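Local coordinates for protein DMATS type aromatic prenyltransferase (Micromonospora olivasterospora, PDB 6ZRY) that probably transfers a dimethylallyl group to the indole ring of tryptophan, as a bacterial aromatic prenyltransferase with the ABBA-barrel fold, at residues V278-Y283 with G325-V330; D286-R291 with P319-V324. All blocks are in the same frame, centred on the assembly; numbering follows the deposited sequence.

Contact 1: V278-Y283 with G325-V330; sequences VPIRSY and GLIAHV. With TRP (tryptophan), chain C.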
loop_
_atom_site.group_PDB
_atom_site.type_symbol
_atom_site.label_atom_id
_atom_site.label_comp_id
_atom_site.label_asym_id
_atom_site.label_seq_id
_atom_site.Cartn_x
_atom_site.Cartn_y
_atom_site.Cartn_z
ATOM N N VAL A 278 -6.569 2.848 7.918
ATOM C CA VAL A 278 -7.342 4.080 8.105
ATOM C C VAL A 278 -6.653 5.197 7.328
ATOM O O VAL A 278 -5.492 5.541 7.631
ATOM C CB VAL A 278 -7.475 4.445 9.592
ATOM C CG1 VAL A 278 -8.251 5.728 9.782
ATOM C CG2 VAL A 278 -8.105 3.304 10.389
ATOM N N PRO A 279 -7.375 5.869 6.404
ATOM C CA PRO A 279 -6.839 7.035 5.688
ATOM C C PRO A 279 -6.987 8.272 6.579
ATOM O O PRO A 279 -7.830 9.163 6.324
ATOM C CB PRO A 279 -7.701 7.067 4.442
ATOM C CG PRO A 279 -9.059 6.613 4.953
ATOM C CD PRO A 279 -8.746 5.546 5.969
ATOM N N ILE A 280 -6.113 8.316 7.574
ATOM C CA ILE A 280 -6.157 9.263 8.717
ATOM C C ILE A 280 -6.153 10.697 8.218
ATOM O O ILE A 280 -6.791 11.523 8.855
ATOM C CB ILE A 280 -5.023 8.959 9.694
ATOM C CG1 ILE A 280 -5.127 9.860 10.934
ATOM C CG2 ILE A 280 -3.669 9.047 9.029
ATOM C CD1 ILE A 280 -4.404 9.349 12.114
ATOM N N ARG A 281 -5.514 10.984 7.068
ATOM C CA ARG A 281 -5.446 12.352 6.489
ATOM C C ARG A 281 -6.851 12.917 6.280
ATOM O O ARG A 281 -6.996 14.159 6.247
ATOM C CB ARG A 281 -4.705 12.361 5.151
ATOM C CG ARG A 281 -5.412 11.601 4.022
ATOM C CD ARG A 281 -4.465 11.587 2.847
ATOM N NE ARG A 281 -4.924 11.022 1.606
ATOM C CZ ARG A 281 -5.100 9.729 1.343
ATOM N NH1 ARG A 281 -4.938 8.799 2.261
ATOM N NH2 ARG A 281 -5.446 9.363 0.115
ATOM N N SER A 282 -7.852 12.068 6.135
ATOM C CA SER A 282 -9.256 12.489 5.852
ATOM C C SER A 282 -9.988 12.864 7.159
ATOM O O SER A 282 -11.061 13.446 7.071
ATOM C CB SER A 282 -9.971 11.399 5.101
ATOM O OG SER A 282 -11.244 11.806 4.646
ATOM N N TYR A 283 -9.421 12.560 8.326
ATOM C CA TYR A 283 -10.136 12.605 9.628
ATOM C C TYR A 283 -9.394 13.462 10.647
ATOM O O TYR A 283 -9.705 13.345 11.826
ATOM C CB TYR A 283 -10.390 11.162 10.081
ATOM C CG TYR A 283 -11.255 10.423 9.092
ATOM C CD1 TYR A 283 -12.615 10.670 9.022
ATOM C CD2 TYR A 283 -10.701 9.567 8.141
ATOM C CE1 TYR A 283 -13.427 10.027 8.103
ATOM C CE2 TYR A 283 -11.497 8.921 7.204
ATOM C CZ TYR A 283 -12.865 9.156 7.176
ATOM O OH TYR A 283 -13.657 8.533 6.246
ATOM N N GLY A 325 -2.055 15.286 5.266
ATOM C CA GLY A 325 -1.790 14.266 4.231
ATOM C C GLY A 325 -0.334 13.799 4.185
ATOM O O GLY A 325 -0.054 12.901 3.388
ATOM N N LEU A 326 0.584 14.382 4.969
ATOM C CA LEU A 326 1.926 13.776 5.126
ATOM C C LEU A 326 1.722 12.369 5.665
ATOM O O LEU A 326 2.220 11.414 5.057
ATOM C CB LEU A 326 2.821 14.585 6.075
ATOM C CG LEU A 326 4.103 13.862 6.476
ATOM C CD1 LEU A 326 5.007 13.637 5.286
ATOM C CD2 LEU A 326 4.823 14.601 7.571
ATOM N N ILE A 327 0.983 12.246 6.765
ATOM C CA ILE A 327 0.583 10.923 7.296
ATOM C C ILE A 327 -0.688 10.520 6.538
ATOM O O ILE A 327 -1.762 10.983 6.879
ATOM C CB ILE A 327 0.416 10.946 8.823
ATOM C CG1 ILE A 327 1.667 11.505 9.502
ATOM C CG2 ILE A 327 0.068 9.549 9.327
ATOM C CD1 ILE A 327 1.552 11.650 10.996
ATOM N N ALA A 328 -0.523 9.735 5.482
ATOM C CA ALA A 328 -1.588 9.458 4.513
ATOM C C ALA A 328 -2.548 8.389 5.063
ATOM O O ALA A 328 -3.776 8.484 4.842
ATOM C CB ALA A 328 -0.963 8.999 3.213
ATOM N N HIS A 329 -1.982 7.395 5.692
ATOM C CA HIS A 329 -2.674 6.220 6.255
ATOM C C HIS A 329 -1.970 5.772 7.531
ATOM O O HIS A 329 -0.759 6.043 7.704
ATOM C CB HIS A 329 -2.701 5.040 5.291
ATOM C CG HIS A 329 -3.185 5.333 3.924
ATOM N ND1 HIS A 329 -4.476 5.093 3.551
ATOM C CD2 HIS A 329 -2.549 5.793 2.824
ATOM C CE1 HIS A 329 -4.624 5.402 2.257
ATOM N NE2 HIS A 329 -3.462 5.847 1.796
ATOM N N VAL A 330 -2.694 5.059 8.374
ATOM C CA VAL A 330 -2.076 4.250 9.447
ATOM C C VAL A 330 -2.806 2.922 9.483
ATOM O O VAL A 330 -4.041 2.916 9.247
ATOM C CB VAL A 330 -2.106 4.974 10.814
ATOM C CG1 VAL A 330 -3.512 5.222 11.284
ATOM C CG2 VAL A 330 -1.303 4.193 11.852
HETATM N N TRP C . -3.339 6.900 -2.656
HETATM C CA TRP C . -4.293 5.762 -2.894
HETATM C C TRP C . -5.399 5.792 -1.837
HETATM O O TRP C . -6.413 5.088 -1.994
HETATM C CB TRP C . -3.559 4.408 -2.913
HETATM C CG TRP C . -2.888 4.036 -1.629
HETATM C CD1 TRP C . -1.650 4.430 -1.196
HETATM C CD2 TRP C . -3.413 3.174 -0.601
HETATM N NE1 TRP C . -1.378 3.878 0.029
HETATM C CE2 TRP C . -2.432 3.094 0.415
HETATM C CE3 TRP C . -4.605 2.450 -0.447
HETATM C CZ2 TRP C . -2.620 2.340 1.576
HETATM C CZ3 TRP C . -4.786 1.704 0.699
HETATM C CH2 TRP C . -3.803 1.646 1.691
HETATM O OXT TRP C . -5.297 6.524 -0.827
#
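His-329 stands between Arg-281 and the bound tryptophan on the barrel wall of the ABBA fold, where strand 273-278 ends beside strand 327-333. The indole covers one face of the imidazole, with CZ2 of the ligand 3.5 Å above the centre of the ring. Arg-281 NH1 lies over the opposite face, displaced toward the rim, and the guanidinium and imidazole planes are turned 68° apart. The two side chains run alongside each other in the same direction. Arg-281 CB rests on Gly-325 CA; from there chi1 66°, with CG between the backbone N and the carbonyl carbon, and a chain extended to NE bring the guanidinium to the pocket. There NH1 donates to Ala-328 O at 2.8 Å, in the guanidinium plane but above the carbonyl plane, while NE forms a salt bridge with Asp-56. These bonds fix the rotation of the group that faces the ligand carboxylate. Toward helix 287-300, which both side chains touch, Ile-280 CG2 packs on Ile-327 CG2 at 3.8 Å, and Ile-280 CD1 reaches Val-330 CG1. Val-278 and Val-330 form an antiparallel hydrogen-bonded pair, their side chains on the same sheet face against helix 236-247. An inverse gamma turn centred on Pro-279 then swings the chain from the strand toward Arg-281, whose NH2 donates to OXT of the tryptophan at 3.0 Å with an N-H...O angle of 162°.

Contact 2: D286-R291 with P319-V324; sequences DDQEAR and PLRDGV
Asp-286 places CG between its own backbone N and carbonyl carbon (chi1 57°), which folds the carboxylate back over the first turn of helix 287-300, while Arg-321 bends at chi2 (-66°) and returns from the exposed 3-10 turn to meet it. The two side chains cross with carboxylate and guanidinium planes 78° apart. Even so, Arg-321 NH1 finds the syn lone pair of Asp-286 OD2 at 2.7 Å, and the oxygen lies at the guanidinium edge, in its plane: a salt bridge through one nitrogen. The other oxygen serves the helix. Asp-286 is the N-cap, its OD1 accepting from Glu-289 N at 3.0 Å and weakly from Gln-288 N, so one carboxylate joins the helix start to the 319-324 turn. Gln-288 crosses Arg-321 at about a right angle and lays CB over a guanidinium face, 3.6 Å above the plane. Its OE1 accepts from a water that in turn accepts from Arg-321 N; its NE2 is bonded to Asp-292. Leu-320 pushes CB against Gln-288 N at 3.4 Å and sends CD1 to Arg-291 CB, packing also on Ile-312 of helix 305-315. The backbone NH of Asp-287 donates to Gly-323 O at 3.0 Å, in the carbonyl plane, and weakly to Leu-320 O. Two carbonyls of the turn therefore share one amide of the helix's first turn. Beyond them, the Asp-287 carboxylate passes close to Val-324 CA and forms a salt bridge with Arg-318, and Val-324 CG2 rests on Asp-286 CA at 3.8 Å.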
loop_
_atom_site.group_PDB
_atom_site.type_symbol
_atom_site.label_atom_id
_atom_site.label_comp_id
_atom_site.label_asym_id
_atom_site.label_seq_id
_atom_site.Cartn_x
_atom_site.Cartn_y
_atom_site.Cartn_z
ATOM N N ASP A 286 -4.814 18.377 10.515
ATOM C CA ASP A 286 -3.427 18.566 10.068
ATOM C C ASP A 286 -2.570 17.385 10.533
ATOM O O ASP A 286 -3.036 16.589 11.299
ATOM C CB ASP A 286 -2.894 19.903 10.609
ATOM C CG ASP A 286 -2.974 19.999 12.111
ATOM O OD1 ASP A 286 -2.232 19.269 12.782
ATOM O OD2 ASP A 286 -3.786 20.786 12.597
ATOM N N ASP A 287 -1.321 17.373 10.109
ATOM C CA ASP A 287 -0.357 16.301 10.382
ATOM C C ASP A 287 0.113 16.324 11.835
ATOM O O ASP A 287 0.605 15.295 12.268
ATOM C CB ASP A 287 0.761 16.376 9.357
ATOM C CG ASP A 287 0.297 15.706 8.080
ATOM O OD1 ASP A 287 -0.094 14.484 8.192
ATOM O OD2 ASP A 287 0.304 16.392 7.008
ATOM N N GLN A 288 0.012 17.446 12.554
ATOM C CA GLN A 288 0.319 17.438 14.004
ATOM C C GLN A 288 -0.724 16.562 14.681
ATOM O O GLN A 288 -0.340 15.649 15.453
ATOM C CB GLN A 288 0.329 18.819 14.626
ATOM C CG GLN A 288 0.772 18.801 16.089
ATOM C CD GLN A 288 2.194 18.355 16.266
ATOM O OE1 GLN A 288 3.138 19.013 15.821
ATOM N NE2 GLN A 288 2.376 17.199 16.874
ATOM N N GLU A 289 -1.985 16.779 14.371
ATOM C CA GLU A 289 -3.057 15.937 14.952
ATOM C C GLU A 289 -2.866 14.480 14.513
ATOM O O GLU A 289 -2.994 13.551 15.382
ATOM C CB GLU A 289 -4.440 16.422 14.582
ATOM C CG GLU A 289 -5.495 15.656 15.364
ATOM C CD GLU A 289 -6.931 16.047 15.130
ATOM O OE1 GLU A 289 -7.226 16.566 14.064
ATOM O OE2 GLU A 289 -7.754 15.832 16.071
ATOM N N ALA A 290 -2.567 14.232 13.235
ATOM C CA ALA A 290 -2.376 12.846 12.776
ATOM C C ALA A 290 -1.185 12.251 13.536
ATOM O O ALA A 290 -1.268 11.118 13.953
ATOM C CB ALA A 290 -2.148 12.751 11.245
ATOM N N ARG A 291 -0.099 12.998 13.680
ATOM C CA ARG A 291 1.126 12.448 14.334
ATOM C C ARG A 291 0.756 12.073 15.782
ATOM O O ARG A 291 1.191 11.036 16.247
ATOM C CB ARG A 291 2.300 13.434 14.269
ATOM C CG ARG A 291 3.501 12.972 15.089
ATOM C CD ARG A 291 3.437 13.455 16.532
ATOM N NE ARG A 291 4.446 12.848 17.377
ATOM C CZ ARG A 291 4.381 12.756 18.708
ATOM N NH1 ARG A 291 3.330 13.209 19.367
ATOM N NH2 ARG A 291 5.369 12.182 19.374
ATOM N N PRO A 319 6.575 22.391 9.349
ATOM C CA PRO A 319 5.751 22.297 10.551
ATOM C C PRO A 319 4.582 21.352 10.264
ATOM O O PRO A 319 4.016 21.472 9.209
ATOM C CB PRO A 319 5.254 23.731 10.767
ATOM C CG PRO A 319 6.336 24.584 10.116
ATOM C CD PRO A 319 6.715 23.783 8.872
ATOM N N LEU A 320 4.285 20.437 11.161
ATOM C CA LEU A 320 3.206 19.443 10.916
ATOM C C LEU A 320 1.859 20.156 10.862
ATOM O O LEU A 320 1.003 19.738 10.064
ATOM C CB LEU A 320 3.253 18.373 11.992
ATOM C CG LEU A 320 4.509 17.525 11.977
ATOM C CD1 LEU A 320 4.397 16.420 12.970
ATOM C CD2 LEU A 320 4.770 16.960 10.591
ATOM N N ARG A 321 1.688 21.228 11.637
ATOM C CA ARG A 321 0.453 22.052 11.632
ATOM C C ARG A 321 0.167 22.681 10.272
ATOM O O ARG A 321 -0.964 23.042 10.050
ATOM C CB ARG A 321 0.577 23.171 12.670
ATOM C CG ARG A 321 0.317 22.686 14.078
ATOM C CD ARG A 321 -1.120 22.228 14.278
ATOM N NE ARG A 321 -1.434 22.011 15.689
ATOM C CZ ARG A 321 -2.470 21.303 16.136
ATOM N NH1 ARG A 321 -3.319 20.737 15.294
ATOM N NH2 ARG A 321 -2.655 21.172 17.437
ATOM N N ASP A 322 1.179 22.843 9.412
ATOM C CA ASP A 322 1.097 23.666 8.181
ATOM C C ASP A 322 0.477 22.876 7.035
ATOM O O ASP A 322 0.361 23.432 5.972
ATOM C CB ASP A 322 2.479 24.185 7.760
ATOM C CG ASP A 322 2.992 25.352 8.590
ATOM O OD1 ASP A 322 2.326 25.724 9.560
ATOM O OD2 ASP A 322 4.061 25.878 8.240
ATOM N N GLY A 323 0.074 21.624 7.242
ATOM C CA GLY A 323 -0.629 20.864 6.194
ATOM C C GLY A 323 -1.238 19.598 6.730
ATOM O O GLY A 323 -1.167 19.363 7.920
ATOM N N VAL A 324 -1.799 18.816 5.845
ATOM C CA VAL A 324 -2.442 17.539 6.136
ATOM C C VAL A 324 -2.022 16.593 5.014
ATOM O O VAL A 324 -1.582 17.107 3.947
ATOM C CB VAL A 324 -3.967 17.726 6.247
ATOM C CG1 VAL A 324 -4.644 17.901 4.901
ATOM C CG2 VAL A 324 -4.610 16.597 7.016
HETATM O O HOH W 1 3.526 21.426 13.925
#

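Contacts 1 and 2 have centres about 10 Å apart and follow one another along the chain on both sides: two residues separate 278-283 from 286-291, and 319-324 runs directly into 325-330. The Asp-287 carboxylate bridges them, probably by accepting hydrogen bonds, OD1 from Ile-327 N and OD2 from Leu-326 N, both 2.9 Å. Ile-327 CD1 also packs 3.4 Å from Arg-291 N. Contact 1 supplies Arg-281 and His-329 to the tryptophan pocket, whereas contact 2 lies farther out, the Val-324 side chain being about 13 Å from the ligand. Contact 2 thus joins the outer helix to the chain just before the pocket strand.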